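Aspartate aminotransferase, mitochondrial (Trypanosoma brucei brucei, PDB 4W5K) probably catalyses the pyridoxal-phosphate-dependent transfer of an amino group between L-aspartate and 2-oxoglutarate, working as a homodimer. Local coordinates at residues F215-G218 with Y222-F225; L78-T83 with A256-T261. The protein carries 1 engineered substitution. One frame throughout, in Å; residues are numbered along the deposited sequence.

Contact 1 of 2, residues F215-G218 with Y222-F225; sequences FATG and YDAF. With MLT (D-malate), chain D.
Thr-217 and Asp-223 are the closest backbone pair across this short turn, 6.9 Å between their CA atoms; here the chain passes Gly-218 at positive phi, with backbone angles that favour glycine, and folds back through a weakly bonded helical turn around Tyr-222 and Asp-223. The contact is polar at its centre. Asp-223 directs its carboxylate at Thr-217, and each oxygen takes one hydrogen from that residue. OD2 of Asp-223 accepts a hydrogen bond from the backbone N of Thr-217 at 3.1 Å on its syn lone pair, with an N-H...O angle of 153°. OD1 of Asp-223 accepts one from OG1 of Thr-217 at 2.7 Å, also on the syn side but 34° out of the carboxylate plane. The threonine hydroxyl lies between its own N and carbonyl carbon (chi1 74°), a rotation that brings OG1 within reach of the same carboxylate as the amide. These two bonds should limit rotation of the acid group. Ala-216 packs CB on OD2 of Asp-223 at 3.5 Å, and CG2 of Thr-217 comes to 3.2 Å from OD1 of Asp-223, so methyl groups flank the gripped oxygens. OG1 of Thr-217 also approaches CD1 of Tyr-222, at 3.9 Å. Gln-219 makes a second hydrogen bond to OG1, and Gly-214 N adds a weak one to OD2. Beyond the turn, CE1 of Phe-225 lies 3.5 Å from O1 of the bound D-malate, which is hydrogen-bonded to His-189 and Arg-193. In the fold, the turn follows strand 205-210 of the central sheet and leads through helix 220-223 into helix 225-230; Tyr-222 and Phe-225 both stack with His-189 of helix 189-201, while Gly-218 O bonds to Lys-311 of the long helix 300-331.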
loop_
_atom_site.group_PDB
_atom_site.type_symbol
_atom_site.label_atom_id
_atom_site.label_comp_id
_atom_site.label_asym_id
_atom_site.label_seq_id
_atom_site.Cartn_x
_atom_site.Cartn_y
_atom_site.Cartn_z
ATOM N N PHE A 215 -1.864 16.829 15.758
ATOM C CA PHE A 215 -0.966 16.137 16.676
ATOM C C PHE A 215 0.117 17.085 17.214
ATOM O O PHE A 215 0.446 17.075 18.408
ATOM C CB PHE A 215 -0.329 14.908 15.969
ATOM C CG PHE A 215 0.545 14.078 16.868
ATOM C CD1 PHE A 215 1.892 14.366 17.005
ATOM C CD2 PHE A 215 0.001 13.024 17.614
ATOM C CE1 PHE A 215 2.705 13.629 17.858
ATOM C CE2 PHE A 215 0.802 12.281 18.471
ATOM C CZ PHE A 215 2.151 12.566 18.597
ATOM N N ALA A 216 0.657 17.921 16.340
ATOM C CA ALA A 216 1.787 18.781 16.734
ATOM C C ALA A 216 1.486 19.716 17.897
ATOM O O ALA A 216 2.225 19.731 18.894
ATOM C CB ALA A 216 2.247 19.580 15.513
ATOM N N THR A 217 0.399 20.486 17.810
ATOM C CA THR A 217 0.141 21.493 18.836
ATOM C C THR A 217 -1.262 21.404 19.437
ATOM O O THR A 217 -1.611 22.180 20.346
ATOM C CB THR A 217 0.339 22.948 18.298
ATOM O OG1 THR A 217 -0.757 23.321 17.448
ATOM C CG2 THR A 217 1.685 23.133 17.597
ATOM N N GLY A 218 -2.068 20.481 18.914
ATOM C CA GLY A 218 -3.436 20.299 19.374
ATOM C C GLY A 218 -4.406 21.218 18.656
ATOM O O GLY A 218 -5.591 21.224 18.951
ATOM N N TYR A 222 -4.099 25.979 13.099
ATOM C CA TYR A 222 -2.748 26.497 13.279
ATOM C C TYR A 222 -1.730 25.562 12.609
ATOM O O TYR A 222 -0.815 26.012 11.917
ATOM C CB TYR A 222 -2.447 26.675 14.772
ATOM C CG TYR A 222 -1.055 27.195 15.089
ATOM C CD1 TYR A 222 0.034 26.327 15.161
ATOM C CD2 TYR A 222 -0.843 28.549 15.359
ATOM C CE1 TYR A 222 1.315 26.800 15.461
ATOM C CE2 TYR A 222 0.429 29.027 15.667
ATOM C CZ TYR A 222 1.497 28.149 15.722
ATOM O OH TYR A 222 2.756 28.630 16.036
ATOM N N ASP A 223 -1.888 24.254 12.804
ATOM C CA ASP A 223 -0.891 23.327 12.300
ATOM C C ASP A 223 -0.941 23.209 10.779
ATOM O O ASP A 223 0.017 22.737 10.178
ATOM C CB ASP A 223 -1.077 21.930 12.902
ATOM C CG ASP A 223 -0.665 21.860 14.360
ATOM O OD1 ASP A 223 -0.042 22.839 14.878
ATOM O OD2 ASP A 223 -0.960 20.822 14.993
ATOM N N ALA A 224 -2.056 23.602 10.167
ATOM C CA ALA A 224 -2.135 23.546 8.699
ATOM C C ALA A 224 -1.837 24.920 8.057
ATOM O O ALA A 224 -2.146 25.161 6.884
ATOM C CB ALA A 224 -3.514 23.025 8.243
ATOM N N PHE A 225 -1.246 25.832 8.827
ATOM C CA PHE A 225 -0.949 27.160 8.290
ATOM C C PHE A 225 -0.128 27.121 6.992
ATOM O O PHE A 225 -0.437 27.833 6.040
ATOM C CB PHE A 225 -0.210 28.014 9.347
ATOM C CG PHE A 225 0.190 29.365 8.849
ATOM C CD1 PHE A 225 -0.763 30.356 8.682
ATOM C CD2 PHE A 225 1.503 29.637 8.507
ATOM C CE1 PHE A 225 -0.396 31.624 8.196
ATOM C CE2 PHE A 225 1.866 30.872 7.997
ATOM C CZ PHE A 225 0.920 31.877 7.869
HETATM C C1 MLT D . -1.713 33.631 10.871
HETATM O O1 MLT D . -0.480 33.563 11.119
HETATM O O2 MLT D . -2.166 34.500 10.081
HETATM C C2 MLT D . -2.657 32.638 11.531
HETATM O O3 MLT D . -1.835 31.783 12.267
#

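Contact 2 of 2, residues L78-T83 with A256-T261; sequences LCFGPT and ALHIST
Phe-80 presents its ring edge to the face of His-258 in a T-shaped stack that packs the C-terminal end of helix 69-80 on the mixed sheet of the large domain, the core of the fold-type I aminotransferases. The ring centroids are 5.4 Å apart and the planes stand at 79°. CE2 of Phe-80 does most of the touching, lying over the imidazole at 3.7 Å from CG of His-258, while CB of His-258 sits near the plane of the phenyl ring. Alongside, CB of Cys-79 comes to 4.1 Å from NE2 of His-258, and SG of Cys-79 lies obliquely to the same ring, 4.9 Å from the centroid of His-258. The CB of His-258 points to the helix side of strand 255-260, and with CG anti to the carbonyl carbon (chi1 -51°) the ring lies beside its own backbone N. That strand runs antiparallel to both of its neighbours, and the imidazole is tied to each of them: ND1 is hydrogen-bonded to Ser-94 OG on strand 92-97, and NE2 to Gln-241 OE1 on strand 238-242. Both ring nitrogens are thereby satisfied within a buried setting, which should hold the face met by Phe-80 in its orientation. Further out, Phe-80 also packs on Val-231 and Leu-237, and Cys-79 on Val-239. Arg-228 bonds to the carbonyls of Leu-78 and Cys-79 at the helix end, before Gly-81 turns the chain away with positive phi. Within the helix end itself, SG of Cys-79 rests over the centre of the Phe-80 ring, 3.6 Å above its plane.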
loop_
_atom_site.group_PDB
_atom_site.type_symbol
_atom_site.label_atom_id
_atom_site.label_comp_id
_atom_site.label_asym_id
_atom_site.label_seq_id
_atom_site.Cartn_x
_atom_site.Cartn_y
_atom_site.Cartn_z
ATOM N N LEU A 78 -10.137 18.897 5.707
ATOM C CA LEU A 78 -9.347 18.975 6.946
ATOM C C LEU A 78 -8.022 19.684 6.673
ATOM O O LEU A 78 -7.576 20.516 7.474
ATOM C CB LEU A 78 -9.096 17.574 7.537
ATOM C CG LEU A 78 -8.146 17.536 8.744
ATOM C CD1 LEU A 78 -8.754 18.253 9.943
ATOM C CD2 LEU A 78 -7.780 16.094 9.093
ATOM N N CYS A 79 -7.412 19.390 5.524
ATOM C CA CYS A 79 -6.124 19.990 5.163
ATOM C C CYS A 79 -6.270 21.491 4.900
ATOM O O CYS A 79 -5.547 22.330 5.492
ATOM C CB CYS A 79 -5.525 19.287 3.924
ATOM S SG CYS A 79 -3.958 20.050 3.365
ATOM N N PHE A 80 -7.234 21.859 4.048
ATOM C CA PHE A 80 -7.270 23.218 3.506
ATOM C C PHE A 80 -8.280 24.126 4.208
ATOM O O PHE A 80 -8.246 25.349 4.040
ATOM C CB PHE A 80 -7.533 23.158 1.978
ATOM C CG PHE A 80 -6.398 22.547 1.208
ATOM C CD1 PHE A 80 -5.233 23.269 0.991
ATOM C CD2 PHE A 80 -6.472 21.239 0.724
ATOM C CE1 PHE A 80 -4.169 22.728 0.302
ATOM C CE2 PHE A 80 -5.403 20.677 0.028
ATOM C CZ PHE A 80 -4.243 21.436 -0.184
ATOM N N GLY A 81 -9.140 23.530 5.036
ATOM C CA GLY A 81 -10.111 24.264 5.830
ATOM C C GLY A 81 -11.384 24.601 5.084
ATOM O O GLY A 81 -11.516 24.232 3.922
ATOM N N PRO A 82 -12.312 25.320 5.748
ATOM C CA PRO A 82 -13.646 25.671 5.233
ATOM C C PRO A 82 -13.705 26.897 4.307
ATOM O O PRO A 82 -14.692 27.064 3.592
ATOM C CB PRO A 82 -14.437 25.952 6.514
ATOM C CG PRO A 82 -13.419 26.523 7.439
ATOM C CD PRO A 82 -12.121 25.799 7.132
ATOM N N THR A 83 -12.691 27.757 4.330
ATOM C CA THR A 83 -12.716 28.941 3.472
ATOM C C THR A 83 -11.544 28.954 2.486
ATOM O O THR A 83 -10.832 29.963 2.364
ATOM C CB THR A 83 -12.697 30.234 4.299
ATOM O OG1 THR A 83 -11.402 30.408 4.891
ATOM C CG2 THR A 83 -13.755 30.183 5.397
ATOM N N ALA A 256 -3.358 11.001 2.481
ATOM C CA ALA A 256 -3.862 11.571 1.227
ATOM C C ALA A 256 -2.798 12.478 0.608
ATOM O O ALA A 256 -1.911 12.994 1.289
ATOM C CB ALA A 256 -5.175 12.363 1.469
ATOM N N LEU A 257 -2.926 12.654 -0.695
ATOM C CA LEU A 257 -2.075 13.507 -1.507
ATOM C C LEU A 257 -2.935 14.565 -2.177
ATOM O O LEU A 257 -4.009 14.249 -2.678
ATOM C CB LEU A 257 -1.339 12.657 -2.547
ATOM C CG LEU A 257 -0.592 13.408 -3.648
ATOM C CD1 LEU A 257 0.557 14.218 -3.047
ATOM C CD2 LEU A 257 -0.041 12.393 -4.614
ATOM N N HIS A 258 -2.458 15.818 -2.220
ATOM C CA HIS A 258 -3.216 16.922 -2.815
ATOM C C HIS A 258 -2.280 17.713 -3.706
ATOM O O HIS A 258 -1.168 18.019 -3.266
ATOM C CB HIS A 258 -3.786 17.860 -1.735
ATOM C CG HIS A 258 -4.536 17.144 -0.656
ATOM N ND1 HIS A 258 -5.807 16.634 -0.837
ATOM C CD2 HIS A 258 -4.195 16.871 0.627
ATOM C CE1 HIS A 258 -6.213 16.074 0.292
ATOM N NE2 HIS A 258 -5.249 16.200 1.195
ATOM N N ILE A 259 -2.699 18.006 -4.934
ATOM C CA ILE A 259 -1.959 18.921 -5.801
ATOM C C ILE A 259 -2.878 20.024 -6.311
ATOM O O ILE A 259 -3.844 19.769 -7.023
ATOM C CB ILE A 259 -1.319 18.221 -7.041
ATOM C CG1 ILE A 259 -0.497 16.981 -6.632
ATOM C CG2 ILE A 259 -0.500 19.255 -7.862
ATOM C CD1 ILE A 259 -1.297 15.668 -6.756
ATOM N N SER A 260 -2.564 21.267 -5.984
ATOM C CA SER A 260 -3.352 22.370 -6.529
ATOM C C SER A 260 -2.907 22.709 -7.941
ATOM O O SER A 260 -1.755 22.502 -8.309
ATOM C CB SER A 260 -3.255 23.614 -5.651
ATOM O OG SER A 260 -1.944 24.154 -5.660
ATOM N N THR A 261 -3.858 23.191 -8.730
ATOM C CA THR A 261 -3.641 23.525 -10.128
ATOM C C THR A 261 -4.411 24.781 -10.488
ATOM O O THR A 261 -5.130 25.347 -9.667
ATOM C CB THR A 261 -4.096 22.382 -11.073
ATOM O OG1 THR A 261 -5.525 22.307 -11.080
ATOM C CG2 THR A 261 -3.499 21.062 -10.653
#

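How the contacts relate
Both contacts are mainly buried, their centres 15 Å apart, but contact 1 reaches the surface at Tyr-222, whereas every touching residue of contact 2 is buried. The turn of contact 1 belongs to the chain running between the two segments of contact 2. Contact 1 is local and polar, with a carboxylate closing a turn that leads to the malate site; contact 2 joins parts of the chain distant in sequence and is aromatic across the interface, its polar ends bonding to adjacent strands. They meet directly where CB of Ala-224 packs on Cys-79 O at 3.5 Å. Helix 225-230, which begins at contact 1, carries Arg-228.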